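Local atomic coordinates of cystine knot (fluoropropylated) (PDB entry 6CDX), a protein that binds integrin alpha-v beta-6 as a fluoropropylated imaging tracer built on the cystine-knot scaffold of a squash-family trypsin inhibitor. Residues F16-R19 against D23-G26. Numbering follows the deposited sequence.
Sequences FRCR and DCPG
Asp23 reaches across to Cys18 and Arg19, its CB lying 3.6 Å from Cys18 CB. CG stands anti to the carbonyl carbon of its own residue (chi1 -68°), which carries the carboxylate past Cys18 CA to the amide of Arg19. There Arg19 N donates to Asp23 OD2 over 2.8 Å. The bond is almost straight (171° at the hydrogen) and arrives on the anti side, 28° out of the carboxylate plane. OD2 is gripped a second time by a water that donates to it and in turn accepts from Arg19 NH2, in the plane of that guanidinium. The arginine tip is thus tied to the carboxylate through water and not by a direct ion pair; OD1, turned the other way, has a long, weak ion pair with Arg20.

Three residues link the segments, and each segment supplies a half-cystine: Cys18 is joined to Cys30 and Cys24 to Cys36. In the inhibitor cystine knot of the squash family, the Cys24-Cys36 disulfide threads the ring closed by Cys3-Cys28, Cys18-Cys30 and the backbone between them. The threading bond passes one side of that ring here, with Cys18 CB 3.7 Å from Cys24 SG. The sulfurs of Cys18 and Cys24 are 3.8 Å apart, without being bonded.

At the other end Pro25 lies against one face of the Phe16 ring. Its CG sits 3.8 Å from the ring centroid, over the face but offset toward the rim, a CH-pi contact. Its CD comes to 3.6 Å from Phe16 CD1. Phe16 also touches Leu5 and Cys36. Arg17 NH1 is hydrogen-bonded to the carbonyl oxygen of Gly34 and makes no direct contact with the Asp23 carboxylate.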
ATOM      1  N   PHE A  16      -1.628  -4.583  -3.539  1.00  5.42           N
ATOM      2  CA  PHE A  16      -2.539  -3.500  -3.289  1.00  5.16           C
ATOM      3  C   PHE A  16      -2.346  -2.380  -4.265  1.00  4.79           C
ATOM      4  O   PHE A  16      -1.701  -1.377  -4.026  1.00  5.11           O
ATOM      5  CB  PHE A  16      -2.390  -3.040  -1.847  1.00  5.25           C
ATOM      6  CG  PHE A  16      -2.829  -4.064  -0.870  1.00  5.64           C
ATOM      7  CD1 PHE A  16      -4.147  -4.217  -0.558  1.00  6.07           C
ATOM      8  CD2 PHE A  16      -1.905  -4.865  -0.224  1.00  6.39           C
ATOM      9  CE1 PHE A  16      -4.507  -5.168   0.377  1.00  7.67           C
ATOM     10  CE2 PHE A  16      -2.334  -5.819   0.697  1.00  7.07           C
ATOM     11  CZ  PHE A  16      -3.622  -5.974   0.963  1.00  7.87           C
ATOM     12  N   ARG A  17      -2.895  -2.594  -5.449  1.00  5.17           N
ATOM     13  CA  ARG A  17      -2.901  -1.542  -6.491  1.00  5.92           C
ATOM     14  C   ARG A  17      -3.774  -0.404  -6.042  1.00  5.34           C
ATOM     15  O   ARG A  17      -4.866  -0.617  -5.489  1.00  5.95           O
ATOM     16  CB  ARG A  17      -3.450  -2.141  -7.761  1.00  6.38           C
ATOM     17  CG  ARG A  17      -3.503  -1.180  -8.978  1.00  6.63           C
ATOM     18  CD  ARG A  17      -2.184  -0.980  -9.624  1.00  6.53           C
ATOM     19  NE  ARG A  17      -2.272  -0.149 -10.826  1.00  7.08           N
ATOM     20  CZ  ARG A  17      -2.487   1.179 -10.806  1.00  5.89           C
ATOM     21  NH1 ARG A  17      -2.359   1.899  -9.710  1.00  5.67           N
ATOM     22  NH2 ARG A  17      -2.816   1.805 -11.937  1.00  6.85           N
ATOM     23  N   CYS A  18      -3.349   0.816  -6.264  1.00  4.82           N
ATOM     24  CA  CYS A  18      -4.121   1.959  -5.829  1.00  4.61           C
ATOM     25  C   CYS A  18      -3.967   3.097  -6.832  1.00  4.29           C
ATOM     26  O   CYS A  18      -2.911   3.389  -7.378  1.00  4.65           O
ATOM     27  CB  CYS A  18      -3.698   2.420  -4.432  1.00  5.12           C
ATOM     28  SG  CYS A  18      -1.947   2.861  -4.298  1.00  4.93           S
ATOM     29  N   ARG A  19      -5.115   3.788  -6.935  1.00  4.88           N
ATOM     30  CA  ARG A  19      -5.166   5.015  -7.729  1.00  5.56           C
ATOM     31  C   ARG A  19      -5.371   6.232  -6.815  1.00  5.43           C
ATOM     32  O   ARG A  19      -5.302   7.384  -7.256  1.00  5.73           O
ATOM     33  CB  ARG A  19      -6.274   4.987  -8.774  1.00  6.26           C
ATOM     34  CG  ARG A  19      -5.931   3.986  -9.852  1.00  7.75           C
ATOM     35  CD  ARG A  19      -7.079   3.643 -10.738  1.00 11.75           C
ATOM     36  NE  ARG A  19      -6.619   2.932 -11.935  1.00 20.84           N
ATOM     37  CZ  ARG A  19      -6.362   1.708 -11.982  1.00 24.98           C
ATOM     38  NH1 ARG A  19      -5.947   1.113 -13.091  1.00 15.99           N
ATOM     39  NH2 ARG A  19      -6.516   0.960 -10.983  1.00 29.75           N
ATOM     40  N   ASP A  23      -8.081   3.435  -1.864  1.00  7.93           N
ATOM     41  CA  ASP A  23      -7.900   2.064  -2.340  1.00  7.38           C
ATOM     42  C   ASP A  23      -7.065   1.161  -1.391  1.00  7.02           C
ATOM     43  O   ASP A  23      -6.980  -0.014  -1.638  1.00  8.14           O
ATOM     44  CB  ASP A  23      -7.197   2.083  -3.684  1.00  7.88           C
ATOM     45  CG  ASP A  23      -8.080   2.677  -4.807  1.00  9.15           C
ATOM     46  OD1 ASP A  23      -9.264   3.124  -4.633  1.00 14.52           O
ATOM     47  OD2 ASP A  23      -7.512   2.894  -5.892  1.00  8.17           O
ATOM     48  N   CYS A  24      -6.405   1.761  -0.413  1.00  6.00           N
ATOM     49  CA  CYS A  24      -5.435   1.040   0.392  1.00  5.52           C
ATOM     50  C   CYS A  24      -6.012   0.445   1.690  1.00  6.15           C
ATOM     51  O   CYS A  24      -7.042   0.898   2.156  1.00  6.93           O
ATOM     52  CB  CYS A  24      -4.261   2.001   0.697  1.00  5.40           C
ATOM     53  SG  CYS A  24      -3.368   2.474  -0.792  1.00  5.16           S
ATOM     54  N   PRO A  25      -5.344  -0.559   2.250  1.00  6.02           N
ATOM     55  CA  PRO A  25      -5.853  -1.200   3.451  1.00  6.11           C
ATOM     56  C   PRO A  25      -5.438  -0.429   4.680  1.00  5.39           C
ATOM     57  O   PRO A  25      -4.324   0.179   4.783  1.00  5.62           O
ATOM     58  CB  PRO A  25      -5.193  -2.568   3.430  1.00  6.65           C
ATOM     59  CG  PRO A  25      -3.865  -2.313   2.684  1.00  6.53           C
ATOM     60  CD  PRO A  25      -4.279  -1.328   1.620  1.00  6.08           C
ATOM     61  N   GLY A  26      -6.270  -0.484   5.687  1.00  5.31           N
ATOM     62  CA  GLY A  26      -5.980   0.186   6.974  1.00  5.95           C
ATOM     63  C   GLY A  26      -5.765   1.678   6.835  1.00  5.77           C
ATOM     64  O   GLY A  26      -6.531   2.348   6.136  1.00  6.60           O
TER
HETATM   65  O   HOH W   1      -7.978   1.345  -8.129  1.00 17.32           O